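Local coordinates for protein Thf1 (Thermosynechococcus elongatus, PDB 5MJR), which associates with the FtsH protease complex involved in photosystem II repair and may take part in photosynthetic membrane biogenesis, at residues R29-A34 / F94-V99; A33-P38 / E87-R92; E48-E53 / S149-V154; Y65-A70 / K109-S114; N143-Y148 / V181-I186. One frame throughout, in Å; residues are numbered along the deposited sequence.

Interaction 1 of 5, residues R29-A34 / F94-V99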
# COMPACT_ATOMS: atom_id res chain seq x y z
N ARG A 29 -19.62 -8.62 -4.68
CA ARG A 29 -20.98 -8.11 -4.74
C ARG A 29 -21.17 -6.83 -3.93
O ARG A 29 -21.85 -5.92 -4.34
CB ARG A 29 -21.94 -9.14 -4.15
CG ARG A 29 -22.37 -10.13 -5.15
CD ARG A 29 -23.57 -11.06 -4.64
NE ARG A 29 -23.03 -12.12 -3.73
CZ ARG A 29 -22.49 -13.28 -4.12
NH1 ARG A 29 -22.42 -13.65 -5.44
NH2 ARG A 29 -22.06 -14.15 -3.18
N ALA A 30 -20.51 -6.75 -2.76
CA ALA A 30 -20.54 -5.56 -1.93
C ALA A 30 -19.96 -4.34 -2.68
O ALA A 30 -20.46 -3.23 -2.61
CB ALA A 30 -19.92 -5.80 -0.58
N PHE A 31 -18.85 -4.60 -3.36
CA PHE A 31 -18.23 -3.55 -4.14
C PHE A 31 -19.16 -2.97 -5.19
O PHE A 31 -19.39 -1.75 -5.28
CB PHE A 31 -16.95 -4.05 -4.79
CG PHE A 31 -16.31 -3.02 -5.75
CD1 PHE A 31 -15.62 -1.96 -5.27
CD2 PHE A 31 -16.55 -3.10 -7.11
CE1 PHE A 31 -15.15 -0.99 -6.08
CE2 PHE A 31 -16.06 -2.11 -7.93
CZ PHE A 31 -15.33 -1.03 -7.40
N TYR A 32 -19.78 -3.88 -5.99
CA TYR A 32 -20.67 -3.44 -7.07
C TYR A 32 -22.00 -2.92 -6.63
O TYR A 32 -22.63 -2.18 -7.39
CB TYR A 32 -20.81 -4.57 -8.07
CG TYR A 32 -19.51 -4.78 -8.89
CD1 TYR A 32 -19.06 -3.81 -9.79
CD2 TYR A 32 -18.79 -5.93 -8.82
CE1 TYR A 32 -17.90 -3.93 -10.53
CE2 TYR A 32 -17.58 -6.09 -9.61
CZ TYR A 32 -17.20 -5.11 -10.47
OH TYR A 32 -16.03 -5.26 -11.18
N ALA A 33 -22.39 -3.24 -5.40
CA ALA A 33 -23.60 -2.64 -4.76
C ALA A 33 -23.28 -1.16 -4.33
O ALA A 33 -24.20 -0.32 -4.37
CB ALA A 33 -24.06 -3.45 -3.59
N ALA A 34 -22.02 -0.95 -3.91
CA ALA A 34 -21.59 0.37 -3.38
C ALA A 34 -21.18 1.34 -4.51
O ALA A 34 -21.29 2.51 -4.34
CB ALA A 34 -20.45 0.15 -2.39
N PHE A 94 -12.78 4.08 -4.54
CA PHE A 94 -11.98 3.76 -3.36
C PHE A 94 -12.86 3.47 -2.10
O PHE A 94 -12.62 2.52 -1.38
CB PHE A 94 -11.00 4.85 -3.08
CG PHE A 94 -10.06 4.51 -1.95
CD1 PHE A 94 -9.04 3.62 -2.19
CD2 PHE A 94 -10.23 5.07 -0.69
CE1 PHE A 94 -8.15 3.23 -1.15
CE2 PHE A 94 -9.37 4.73 0.35
CZ PHE A 94 -8.34 3.77 0.08
N HIS A 95 -13.90 4.29 -1.96
CA HIS A 95 -14.82 4.12 -0.85
C HIS A 95 -15.41 2.71 -0.92
O HIS A 95 -15.47 1.96 0.06
CB HIS A 95 -15.85 5.23 -0.87
CG HIS A 95 -16.93 5.03 0.19
ND1 HIS A 95 -18.01 4.15 -0.04
CD2 HIS A 95 -17.18 5.68 1.36
CE1 HIS A 95 -18.85 4.18 0.99
NE2 HIS A 95 -18.29 5.03 1.88
N ALA A 96 -15.92 2.38 -2.11
CA ALA A 96 -16.56 1.08 -2.33
C ALA A 96 -15.64 -0.10 -2.08
O ALA A 96 -16.01 -1.14 -1.48
CB ALA A 96 -17.21 1.03 -3.70
N LEU A 97 -14.40 0.05 -2.55
CA LEU A 97 -13.39 -0.98 -2.38
C LEU A 97 -13.17 -1.20 -0.86
O LEU A 97 -13.17 -2.34 -0.40
CB LEU A 97 -12.08 -0.51 -3.03
CG LEU A 97 -10.93 -1.57 -2.93
CD1 LEU A 97 -10.34 -1.89 -4.29
CD2 LEU A 97 -9.87 -0.88 -2.23
N CYS A 98 -13.05 -0.14 -0.10
CA CYS A 98 -12.77 -0.33 1.33
C CYS A 98 -13.93 -0.93 2.08
O CYS A 98 -13.78 -1.89 2.87
CB CYS A 98 -12.34 1.00 1.96
SG CYS A 98 -10.71 1.55 1.42
N VAL A 99 -15.15 -0.40 1.83
CA VAL A 99 -16.30 -0.94 2.56
C VAL A 99 -16.55 -2.38 2.17
O VAL A 99 -16.94 -3.19 3.05
CB VAL A 99 -17.54 -0.04 2.48
CG1 VAL A 99 -17.31 1.33 3.00
CG2 VAL A 99 -18.13 0.03 1.18
O HOH W 1 -18.84 4.63 -3.09

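Interaction 2 of 5, residues A33-P38 / E87-R92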
# COMPACT_ATOMS: atom_id res chain seq x y z
N ALA A 33 -22.39 -3.24 -5.40
CA ALA A 33 -23.60 -2.64 -4.76
C ALA A 33 -23.28 -1.16 -4.33
O ALA A 33 -24.20 -0.32 -4.37
CB ALA A 33 -24.06 -3.45 -3.59
N ALA A 34 -22.02 -0.95 -3.91
CA ALA A 34 -21.59 0.37 -3.38
C ALA A 34 -21.18 1.34 -4.51
O ALA A 34 -21.29 2.51 -4.34
CB ALA A 34 -20.45 0.15 -2.39
N HIS A 35 -20.74 0.79 -5.65
CA HIS A 35 -20.41 1.60 -6.81
C HIS A 35 -21.06 0.94 -8.03
O HIS A 35 -20.53 -0.05 -8.54
CB HIS A 35 -18.91 1.75 -7.02
CG HIS A 35 -18.56 2.64 -8.13
ND1 HIS A 35 -18.64 4.00 -8.02
CD2 HIS A 35 -18.13 2.36 -9.41
CE1 HIS A 35 -18.28 4.53 -9.21
NE2 HIS A 35 -17.96 3.58 -10.03
N THR A 36 -22.13 1.56 -8.53
CA THR A 36 -22.93 0.98 -9.55
C THR A 36 -22.63 1.53 -10.94
O THR A 36 -23.15 1.00 -11.95
CB THR A 36 -24.43 1.17 -9.24
OG1 THR A 36 -24.77 2.54 -9.33
CG2 THR A 36 -24.83 0.64 -7.90
N ARG A 37 -21.84 2.58 -10.99
CA ARG A 37 -21.53 3.24 -12.28
C ARG A 37 -20.57 2.39 -13.03
O ARG A 37 -19.71 1.68 -12.49
CB ARG A 37 -20.97 4.66 -12.04
CG ARG A 37 -21.94 5.53 -11.30
CD ARG A 37 -21.32 6.88 -11.17
NE ARG A 37 -22.26 7.74 -10.46
CZ ARG A 37 -22.10 9.04 -10.36
NH1 ARG A 37 -21.02 9.62 -10.88
NH2 ARG A 37 -23.00 9.75 -9.68
N PRO A 38 -20.63 2.47 -14.36
CA PRO A 38 -19.76 1.64 -15.17
C PRO A 38 -18.28 1.85 -14.92
O PRO A 38 -17.86 3.00 -14.76
CB PRO A 38 -20.16 2.07 -16.61
CG PRO A 38 -21.49 2.57 -16.50
CD PRO A 38 -21.60 3.22 -15.20
N GLU A 87 -12.73 10.38 -14.17
CA GLU A 87 -11.93 10.64 -12.97
C GLU A 87 -12.77 11.03 -11.78
O GLU A 87 -12.32 10.70 -10.66
CB GLU A 87 -10.83 11.65 -13.23
CG GLU A 87 -11.27 13.00 -13.67
CD GLU A 87 -10.05 13.76 -14.29
OE1 GLU A 87 -9.26 14.09 -13.38
OE2 GLU A 87 -9.73 14.19 -15.42
N GLY A 88 -13.89 11.65 -11.95
CA GLY A 88 -14.73 11.99 -10.84
C GLY A 88 -15.30 10.84 -10.05
O GLY A 88 -15.86 11.08 -8.96
N ASP A 89 -15.18 9.62 -10.57
CA ASP A 89 -15.62 8.43 -9.90
C ASP A 89 -14.54 7.76 -9.04
O ASP A 89 -14.86 6.83 -8.33
CB ASP A 89 -16.18 7.37 -10.88
CG ASP A 89 -17.53 7.77 -11.51
OD1 ASP A 89 -18.15 8.80 -11.13
OD2 ASP A 89 -17.97 6.93 -12.30
N ARG A 90 -13.27 8.24 -9.14
CA ARG A 90 -12.21 7.52 -8.49
C ARG A 90 -12.34 7.44 -6.94
O ARG A 90 -12.19 6.36 -6.36
CB ARG A 90 -10.92 8.18 -8.94
CG ARG A 90 -9.74 7.56 -8.38
CD ARG A 90 -8.52 8.03 -9.15
NE ARG A 90 -8.49 9.46 -9.27
CZ ARG A 90 -7.99 10.16 -10.27
NH1 ARG A 90 -7.33 9.54 -11.29
NH2 ARG A 90 -8.17 11.50 -10.28
N ASP A 91 -12.76 8.53 -6.34
CA ASP A 91 -12.96 8.49 -4.87
C ASP A 91 -14.14 7.58 -4.44
O ASP A 91 -14.06 6.85 -3.43
CB ASP A 91 -13.18 9.87 -4.27
CG ASP A 91 -11.91 10.80 -4.41
OD1 ASP A 91 -10.76 10.27 -4.68
OD2 ASP A 91 -12.00 12.06 -4.31
N ARG A 92 -15.21 7.55 -5.23
CA ARG A 92 -16.30 6.67 -4.94
C ARG A 92 -15.88 5.23 -5.10
O ARG A 92 -16.31 4.35 -4.33
CB ARG A 92 -17.49 6.89 -5.98
CG ARG A 92 -18.24 8.12 -5.69
CD ARG A 92 -19.16 8.43 -6.88
NE ARG A 92 -20.12 9.51 -6.68
CZ ARG A 92 -20.18 10.66 -7.36
NH1 ARG A 92 -19.30 10.98 -8.33
NH2 ARG A 92 -21.16 11.53 -7.05
O HOH W 1 -18.84 4.63 -3.09
O HOH W 2 -16.89 4.51 -12.60
O HOH W 3 -22.04 12.56 -9.74

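Interaction 3 of 5, residues E48-E53 / S149-V154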
# COMPACT_ATOMS: atom_id res chain seq x y z
N GLU A 48 -10.64 -5.72 -9.32
CA GLU A 48 -10.97 -7.04 -8.80
C GLU A 48 -9.71 -7.77 -8.27
O GLU A 48 -9.82 -8.51 -7.28
CB GLU A 48 -11.76 -7.86 -9.83
CG GLU A 48 -13.17 -7.30 -10.10
CD GLU A 48 -14.07 -8.21 -10.94
OE1 GLU A 48 -13.65 -9.35 -11.26
OE2 GLU A 48 -15.16 -7.65 -11.32
N GLU A 49 -8.55 -7.60 -8.95
CA GLU A 49 -7.33 -8.22 -8.45
C GLU A 49 -7.03 -7.64 -7.02
O GLU A 49 -6.66 -8.42 -6.14
CB GLU A 49 -6.15 -7.96 -9.39
CG GLU A 49 -6.06 -8.86 -10.60
CD GLU A 49 -4.75 -8.72 -11.40
OE1 GLU A 49 -3.75 -8.21 -10.84
OE2 GLU A 49 -4.79 -9.15 -12.59
N LEU A 50 -7.18 -6.37 -6.82
CA LEU A 50 -6.93 -5.74 -5.51
C LEU A 50 -7.95 -6.27 -4.48
O LEU A 50 -7.60 -6.53 -3.33
CB LEU A 50 -6.90 -4.22 -5.63
CG LEU A 50 -6.46 -3.47 -4.38
CD1 LEU A 50 -5.07 -3.89 -3.85
CD2 LEU A 50 -6.57 -2.01 -4.63
N LEU A 51 -9.23 -6.35 -4.92
CA LEU A 51 -10.27 -6.85 -3.98
C LEU A 51 -9.89 -8.26 -3.50
O LEU A 51 -10.05 -8.57 -2.31
CB LEU A 51 -11.67 -6.89 -4.69
CG LEU A 51 -12.35 -5.55 -4.85
CD1 LEU A 51 -13.57 -5.76 -5.75
CD2 LEU A 51 -12.88 -4.98 -3.51
N VAL A 52 -9.48 -9.13 -4.41
CA VAL A 52 -9.09 -10.47 -4.05
C VAL A 52 -7.87 -10.48 -3.10
O VAL A 52 -7.85 -11.19 -2.09
CB VAL A 52 -8.81 -11.34 -5.30
CG1 VAL A 52 -8.19 -12.67 -4.96
CG2 VAL A 52 -10.15 -11.52 -6.11
N GLU A 53 -6.86 -9.68 -3.49
CA GLU A 53 -5.61 -9.64 -2.70
C GLU A 53 -5.89 -9.22 -1.27
O GLU A 53 -5.38 -9.89 -0.34
CB GLU A 53 -4.64 -8.64 -3.42
CG GLU A 53 -3.31 -8.55 -2.75
CD GLU A 53 -2.36 -7.61 -3.45
OE1 GLU A 53 -2.84 -6.72 -4.22
OE2 GLU A 53 -1.13 -7.71 -3.22
N SER A 149 2.85 -8.85 2.78
CA SER A 149 2.26 -8.63 1.44
C SER A 149 3.19 -7.75 0.64
O SER A 149 3.80 -6.79 1.18
CB SER A 149 0.90 -7.93 1.66
OG SER A 149 0.31 -7.51 0.41
N ARG A 150 3.13 -7.89 -0.69
CA ARG A 150 3.75 -6.87 -1.55
C ARG A 150 3.24 -5.50 -1.29
O ARG A 150 3.90 -4.51 -1.54
CB ARG A 150 3.56 -7.28 -3.03
CG ARG A 150 2.17 -7.22 -3.50
CD ARG A 150 1.89 -5.93 -4.26
NE ARG A 150 0.49 -5.80 -4.58
CZ ARG A 150 -0.02 -4.87 -5.40
NH1 ARG A 150 0.78 -3.96 -5.98
NH2 ARG A 150 -1.34 -4.79 -5.51
N LEU A 151 1.98 -5.39 -0.78
CA LEU A 151 1.48 -4.07 -0.39
C LEU A 151 2.30 -3.39 0.69
O LEU A 151 2.36 -2.16 0.70
CB LEU A 151 -0.03 -4.14 -0.05
CG LEU A 151 -0.99 -4.48 -1.18
CD1 LEU A 151 -2.31 -4.96 -0.65
CD2 LEU A 151 -1.11 -3.29 -2.06
N HIS A 152 2.90 -4.18 1.57
CA HIS A 152 3.76 -3.54 2.56
C HIS A 152 5.06 -3.01 1.92
O HIS A 152 5.55 -1.96 2.34
CB HIS A 152 4.18 -4.61 3.56
CG HIS A 152 3.05 -5.10 4.41
ND1 HIS A 152 2.71 -6.42 4.40
CD2 HIS A 152 2.26 -4.44 5.29
CE1 HIS A 152 1.71 -6.54 5.30
NE2 HIS A 152 1.39 -5.35 5.83
N ALA A 153 5.54 -3.65 0.85
CA ALA A 153 6.65 -3.11 0.05
C ALA A 153 6.31 -1.79 -0.63
O ALA A 153 7.03 -0.85 -0.60
CB ALA A 153 7.19 -4.10 -0.97
N VAL A 154 5.10 -1.74 -1.23
CA VAL A 154 4.61 -0.53 -1.85
C VAL A 154 4.53 0.58 -0.82
O VAL A 154 4.91 1.72 -1.06
CB VAL A 154 3.31 -0.78 -2.65
CG1 VAL A 154 2.77 0.55 -3.19
CG2 VAL A 154 3.56 -1.80 -3.77
O HOH W 4 -0.57 -9.41 -1.19

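Interaction 4 of 5, residues Y65-A70 / K109-S114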
# COMPACT_ATOMS: atom_id res chain seq x y z
N TYR A 65 -3.79 -5.64 10.12
CA TYR A 65 -3.75 -4.31 9.57
C TYR A 65 -2.78 -3.43 10.33
O TYR A 65 -2.68 -3.47 11.53
CB TYR A 65 -5.12 -3.66 9.69
CG TYR A 65 -5.28 -2.24 9.27
CD1 TYR A 65 -4.94 -1.23 10.13
CD2 TYR A 65 -5.72 -1.92 8.00
CE1 TYR A 65 -5.03 0.12 9.76
CE2 TYR A 65 -5.81 -0.58 7.64
CZ TYR A 65 -5.46 0.45 8.47
OH TYR A 65 -5.62 1.75 8.11
N SER A 66 -2.08 -2.55 9.56
CA SER A 66 -1.30 -1.50 10.16
C SER A 66 -1.27 -0.33 9.22
O SER A 66 -1.61 -0.50 8.05
CB SER A 66 0.14 -1.98 10.39
OG SER A 66 0.84 -2.12 9.21
N PRO A 67 -0.74 0.83 9.60
CA PRO A 67 -0.60 1.96 8.67
C PRO A 67 0.30 1.71 7.50
O PRO A 67 0.17 2.43 6.49
CB PRO A 67 -0.15 3.11 9.55
CG PRO A 67 -0.69 2.73 10.90
CD PRO A 67 -0.53 1.22 11.00
N LEU A 68 1.21 0.75 7.59
CA LEU A 68 2.09 0.43 6.45
C LEU A 68 1.21 -0.20 5.33
O LEU A 68 1.40 0.09 4.15
CB LEU A 68 3.21 -0.46 6.83
CG LEU A 68 4.21 -0.88 5.77
CD1 LEU A 68 4.94 0.33 5.25
CD2 LEU A 68 5.17 -1.94 6.27
N PHE A 69 0.34 -1.14 5.73
CA PHE A 69 -0.62 -1.68 4.76
C PHE A 69 -1.55 -0.60 4.20
O PHE A 69 -1.76 -0.59 2.98
CB PHE A 69 -1.42 -2.78 5.48
CG PHE A 69 -2.57 -3.36 4.67
CD1 PHE A 69 -2.38 -4.24 3.71
CD2 PHE A 69 -3.82 -2.88 4.94
CE1 PHE A 69 -3.53 -4.72 2.96
CE2 PHE A 69 -4.95 -3.34 4.31
CZ PHE A 69 -4.76 -4.25 3.34
N ALA A 70 -2.04 0.27 5.04
CA ALA A 70 -2.87 1.35 4.56
C ALA A 70 -2.21 2.16 3.49
O ALA A 70 -2.76 2.48 2.42
CB ALA A 70 -3.39 2.24 5.66
N LYS A 109 -7.22 6.42 4.52
CA LYS A 109 -6.72 7.72 4.05
C LYS A 109 -5.96 8.45 5.15
O LYS A 109 -4.85 8.98 4.88
CB LYS A 109 -7.83 8.58 3.51
CG LYS A 109 -8.41 8.13 2.20
CD LYS A 109 -9.56 9.14 1.91
CE LYS A 109 -10.40 8.64 0.88
NZ LYS A 109 -11.51 9.54 0.42
N GLU A 110 -6.47 8.45 6.39
CA GLU A 110 -5.78 9.15 7.43
C GLU A 110 -4.48 8.44 7.77
O GLU A 110 -3.44 9.08 8.04
CB GLU A 110 -6.68 9.30 8.61
CG GLU A 110 -7.81 10.31 8.43
CD GLU A 110 -8.72 10.61 9.62
OE1 GLU A 110 -8.32 10.38 10.78
OE2 GLU A 110 -9.84 11.14 9.35
N ASP A 111 -4.48 7.11 7.79
CA ASP A 111 -3.26 6.34 8.09
C ASP A 111 -2.28 6.61 7.01
O ASP A 111 -1.04 6.77 7.30
CB ASP A 111 -3.51 4.87 8.26
CG ASP A 111 -3.93 4.50 9.67
OD1 ASP A 111 -3.71 5.28 10.63
OD2 ASP A 111 -4.49 3.42 9.85
N ALA A 112 -2.65 6.62 5.75
CA ALA A 112 -1.66 6.91 4.66
C ALA A 112 -1.10 8.34 4.90
O ALA A 112 0.13 8.54 4.71
CB ALA A 112 -2.35 6.75 3.34
N ALA A 113 -1.97 9.28 5.16
CA ALA A 113 -1.53 10.68 5.32
C ALA A 113 -0.61 10.85 6.52
O ALA A 113 0.19 11.79 6.60
CB ALA A 113 -2.75 11.60 5.43
N SER A 114 -0.76 10.00 7.54
CA SER A 114 0.05 10.12 8.79
C SER A 114 1.54 9.98 8.52
O SER A 114 2.35 10.40 9.36
CB SER A 114 -0.41 9.14 9.86
OG SER A 114 -0.08 7.80 9.60

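Interaction 5 of 5, residues N143-Y148 / V181-I186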
# COMPACT_ATOMS: atom_id res chain seq x y z
N ASN A 143 8.26 -2.09 11.83
CA ASN A 143 8.58 -3.28 12.63
C ASN A 143 7.49 -4.36 12.46
O ASN A 143 6.73 -4.66 13.36
CB ASN A 143 8.78 -2.89 14.07
CG ASN A 143 10.06 -2.12 14.31
OD1 ASN A 143 11.06 -2.41 13.65
ND2 ASN A 143 10.00 -1.17 15.26
N HIS A 144 7.41 -4.81 11.22
CA HIS A 144 6.31 -5.66 10.79
C HIS A 144 6.62 -7.11 11.09
O HIS A 144 7.59 -7.64 10.47
CB HIS A 144 6.16 -5.49 9.29
CG HIS A 144 4.95 -6.21 8.75
ND1 HIS A 144 3.70 -5.68 8.93
CD2 HIS A 144 4.83 -7.40 8.15
CE1 HIS A 144 2.85 -6.56 8.42
NE2 HIS A 144 3.51 -7.60 7.92
N THR A 145 5.76 -7.71 11.87
CA THR A 145 5.78 -9.18 12.10
C THR A 145 4.43 -9.74 11.59
O THR A 145 3.50 -9.03 11.41
CB THR A 145 6.10 -9.44 13.59
OG1 THR A 145 4.99 -9.07 14.41
CG2 THR A 145 7.35 -8.65 14.01
N GLY A 146 4.30 -11.03 11.46
CA GLY A 146 3.12 -11.50 10.83
C GLY A 146 3.18 -11.31 9.33
O GLY A 146 4.17 -10.97 8.69
N LYS A 147 2.07 -11.65 8.70
CA LYS A 147 2.00 -11.96 7.24
C LYS A 147 2.44 -10.71 6.44
O LYS A 147 1.92 -9.62 6.61
CB LYS A 147 0.57 -12.32 6.88
CG LYS A 147 0.32 -12.49 5.40
CD LYS A 147 1.02 -13.66 4.81
CE LYS A 147 0.67 -13.84 3.34
NZ LYS A 147 1.45 -14.97 2.80
N TYR A 148 3.40 -10.96 5.56
CA TYR A 148 3.89 -9.98 4.63
C TYR A 148 3.15 -10.03 3.29
O TYR A 148 2.91 -11.13 2.76
CB TYR A 148 5.39 -10.23 4.39
CG TYR A 148 5.98 -9.44 3.23
CD1 TYR A 148 6.40 -8.16 3.36
CD2 TYR A 148 6.06 -10.01 1.96
CE1 TYR A 148 6.85 -7.43 2.30
CE2 TYR A 148 6.52 -9.31 0.85
CZ TYR A 148 6.94 -8.02 1.02
OH TYR A 148 7.42 -7.30 -0.02
N VAL A 181 18.04 -3.47 10.43
CA VAL A 181 17.34 -2.66 11.41
C VAL A 181 15.88 -3.06 11.59
O VAL A 181 15.42 -2.97 12.74
CB VAL A 181 17.45 -1.13 11.00
CG1 VAL A 181 16.60 -0.20 11.84
CG2 VAL A 181 18.90 -0.70 10.99
N ILE A 182 15.17 -3.45 10.51
CA ILE A 182 13.76 -3.79 10.62
C ILE A 182 13.54 -5.23 10.24
O ILE A 182 14.23 -5.78 9.38
CB ILE A 182 12.91 -2.78 9.80
CG1 ILE A 182 13.11 -2.92 8.32
CG2 ILE A 182 13.08 -1.37 10.30
CD1 ILE A 182 12.22 -2.08 7.41
N PRO A 183 12.43 -5.84 10.78
CA PRO A 183 12.10 -7.22 10.51
C PRO A 183 11.31 -7.42 9.23
O PRO A 183 11.05 -8.58 8.84
CB PRO A 183 11.30 -7.66 11.76
CG PRO A 183 10.72 -6.39 12.24
CD PRO A 183 11.67 -5.33 11.94
N LEU A 184 10.90 -6.32 8.60
CA LEU A 184 10.28 -6.46 7.30
C LEU A 184 11.27 -7.19 6.38
O LEU A 184 12.45 -6.88 6.37
CB LEU A 184 9.90 -5.06 6.79
CG LEU A 184 9.00 -4.86 5.68
CD1 LEU A 184 7.60 -5.30 5.88
CD2 LEU A 184 9.05 -3.44 5.24
N PRO A 185 10.83 -8.17 5.58
CA PRO A 185 11.83 -8.98 4.81
C PRO A 185 12.29 -8.26 3.56
O PRO A 185 11.66 -8.21 2.47
CB PRO A 185 11.02 -10.23 4.46
CG PRO A 185 9.61 -9.71 4.38
CD PRO A 185 9.49 -8.73 5.48
N ILE A 186 13.43 -7.61 3.72
CA ILE A 186 13.92 -6.69 2.69
C ILE A 186 14.24 -7.42 1.34
O ILE A 186 14.06 -6.81 0.28
CB ILE A 186 15.13 -5.84 3.19
CG1 ILE A 186 14.65 -4.73 4.18
CG2 ILE A 186 15.82 -5.11 2.09
CD1 ILE A 186 13.72 -3.68 3.60
O HOH W 5 13.53 -2.08 14.30

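Interaction 1 of 5, residues R29-A34 / F94-V99
The ring of Phe31 lays one edge against the backbone of the 94-99 helix, where it abuts the peptide that joins Ala96 to Leu97. Its CD1 approaches Leu97 N at 3.6 Å, with that nitrogen lying in the plane of the ring, while Phe31 CE1 meets Ala96 CB at 3.7 Å. With chi1 at 174°, CG lies beside the carbonyl carbon, and the end of the ring comes up to the peptide although CB itself points across the contact. Next to it the methyls of Ala34 and Ala96 touch directly, CB to CB at 3.6 Å, and Val99 CG2 lies more loosely on the same Ala34 methyl. Small residues at this point let the backbones come close: the two short axes pass 8.2 Å apart and run roughly antiparallel, at 147°. No hydrogen bond joins the segments directly; at the outer margin a water bridges Ala34 O and His95 ND1, both bonds weak. The contact is therefore plain apolar helix packing, a large ring beside a pair of alanines. Helix 41-58 adds Ile47 and Leu51 against Phe31 and Leu50 against Leu97, so that helices 24-34, 41-58 and 90-100 meet around the phenylalanine.

Interaction 2 of 5, residues A33-P38 / E87-R92
With CG anti to its carbonyl carbon (chi1 -60°) and the chain extended from CG to NE, Arg37 reaches across to Asp89, whose own CG also stands anti to the carbonyl carbon. Arg37 NH1 donates to Asp89 OD1 over 3.0 Å, on the syn side but bent, with an N-H...O angle of 134° and the oxygen tilted from the guanidinium plane. Arg92 comes to the same oxygen from its own helix, a long salt bridge of 3.7 Å from Arg92 NH1 to Asp89 OD1. The two guanidinium planes are inclined by 35°, the NH groups of Arg37 lying over one face of Arg92, offset toward its rim. Arg37 NH1 is 3.4 Å from Arg92 NH1, and the shared carboxylate probably offsets their like charges. Water 3 accepts from Arg37 NH2 and, weakly, from Arg92 NH2. This three-residue salt-bridge network ties the turn where the chain leaves helix 24-34 to the start of helix 90-100. Beneath it lies buried His35, the first residue to depart from helical geometry; His35 ND1 comes within 3.7 Å of Arg92 CB, and His35 CE1 lies 3.9 Å from Asp89 CB. A second water lies in the plane of the His35 ring, 2.9 Å from NE2, and donates to Pro38 O and Asp89 OD2. The water on Ala34 O also donates to Arg92 O, at 2.8 Å.

Interaction 3 of 5, residues E48-E53 / S149-V154
Glu53 OE2 is held by Arg150 NE at 2.8 Å and by a water that donates to it, while Glu53 OE1 takes Arg150 NH2, also at 2.8 Å. Both bonds are nearly straight (about 170°) and use the syn lone pairs, and the carboxylate and guanidinium planes differ by only 2°: a side-on, two-nitrogen salt bridge that fixes the rotation of both groups. Arg150 CG lies between the backbone N and the carbonyl carbon (chi1 68°), and the chain then bends at chi2 to bring its nitrogens round, whereas Glu53 is extended. Leu151 CG lies 3.8 Å from Glu53 OE2, and Leu151 CD2 rests over one face of the guanidinium. The water reaches on to Ser149 OG, which also caps its helix by accepting from Leu151 N at 2.9 Å; in return His152 ND1 accepts from Ser149 N, completing a capping box. Glu53 thus meets the first turn of helix 150-162 from helix 41-58. Asp192 of helix 186-198 touches Arg150, and Phe69 of helix 67-80 packs on Leu151.

Interaction 4 of 5, residues Y65-A70 / K109-S114
Asp111 is a side chain of helix 105-113 packed against the N-terminal turn of helix 67-80, which has Ser66 at its N-cap, in this all-helical fold. The tight, buried part lies on the helix side, where Asp111 CB packs on Ala70 CB at 3.7 Å. The Pro67 ring crosses the carboxylate at a slant, Pro67 CG 3.9 Å from Asp111 CG. A more distant contact, also buried, runs from Ala70 O to Ala112 CB at 4.4 Å. By contrast, the polar end is partly exposed and rests on one short hydrogen bond. Tyr65 OH donates to Asp111 OD2 at 2.7 Å, on the anti lone pair, with that oxygen in the plane of the tyrosine ring at its edge and the two side chains arriving from opposite directions. Tyr65 CG stands anti to the backbone N (chi1 176°), which brings the hydroxyl across to the aspartate. With Asp111 cut back to alanine, the Tyr65 hydroxyl would probably lose its acceptor and the Pro67 ring the carboxylate it rests against. Ser66 OG accepts weakly from Leu68 N, and Pro67 O takes a bond from Trp115 NE1. In the other segment, Ser114 OG turns back to donate to Asp111 O over 2.7 Å, the donor tilted 24° from the carbonyl plane.

Interaction 5 of 5, residues N143-Y148 / V181-I186
Apolar packing carries most of this contact: Leu184 CD1 touches His144 CB at 3.7 Å and meets the edge of the Tyr148 ring at CD1. Pro183 sits over the backbone of Asn143 and His144, Pro183 CD 3.4 Å from Asn143 OD1. A CH-pi contact joins Pro185 to Tyr148: the proline CG stands 4.0 Å from the ring centroid, 23° off its normal. Tyr148 is turned to offer this face by a CG anti to the backbone N (chi1 169°), and its OH bonds Asp192. Of the polar links, one lies at the edge, a water that donates to Asn143 OD1 and to Val181 O and so bridges the loops. The other belongs to buried His144, whose NE2 donates to Lys147 O at 2.9 Å within its own loop. Cut back to alanine, His144 keeps its CB against Leu184 but has no ring to donate to Lys147 O, so the bend would probably be freer to move. No direct hydrogen bond joins the two loops, consistent with a contact that relies mainly on apolar packing, with water for its one polar bridge.

How the interactions relate
Interactions 1 and 2 join the same two helices, 24-34 and 90-100, and share Ala33 and Ala34, yet differ with depth: the first is buried and apolar, the second a charged, watered network at the helix ends. Interaction 3 lies deep, its centre about 7 Å from the centre of the chain; its ion pair, partly exposed, sits against buried leucines. Interaction 4, nested within the loop that interaction 3 closes, is partly buried and combines one hydrogen bond to a carboxylate with packing on small residues. Interaction 5, also partly buried, joins loops rather than helices and meets interaction 3 where His144 packs on His152; its centre lies about 30 Å from that of interaction 1.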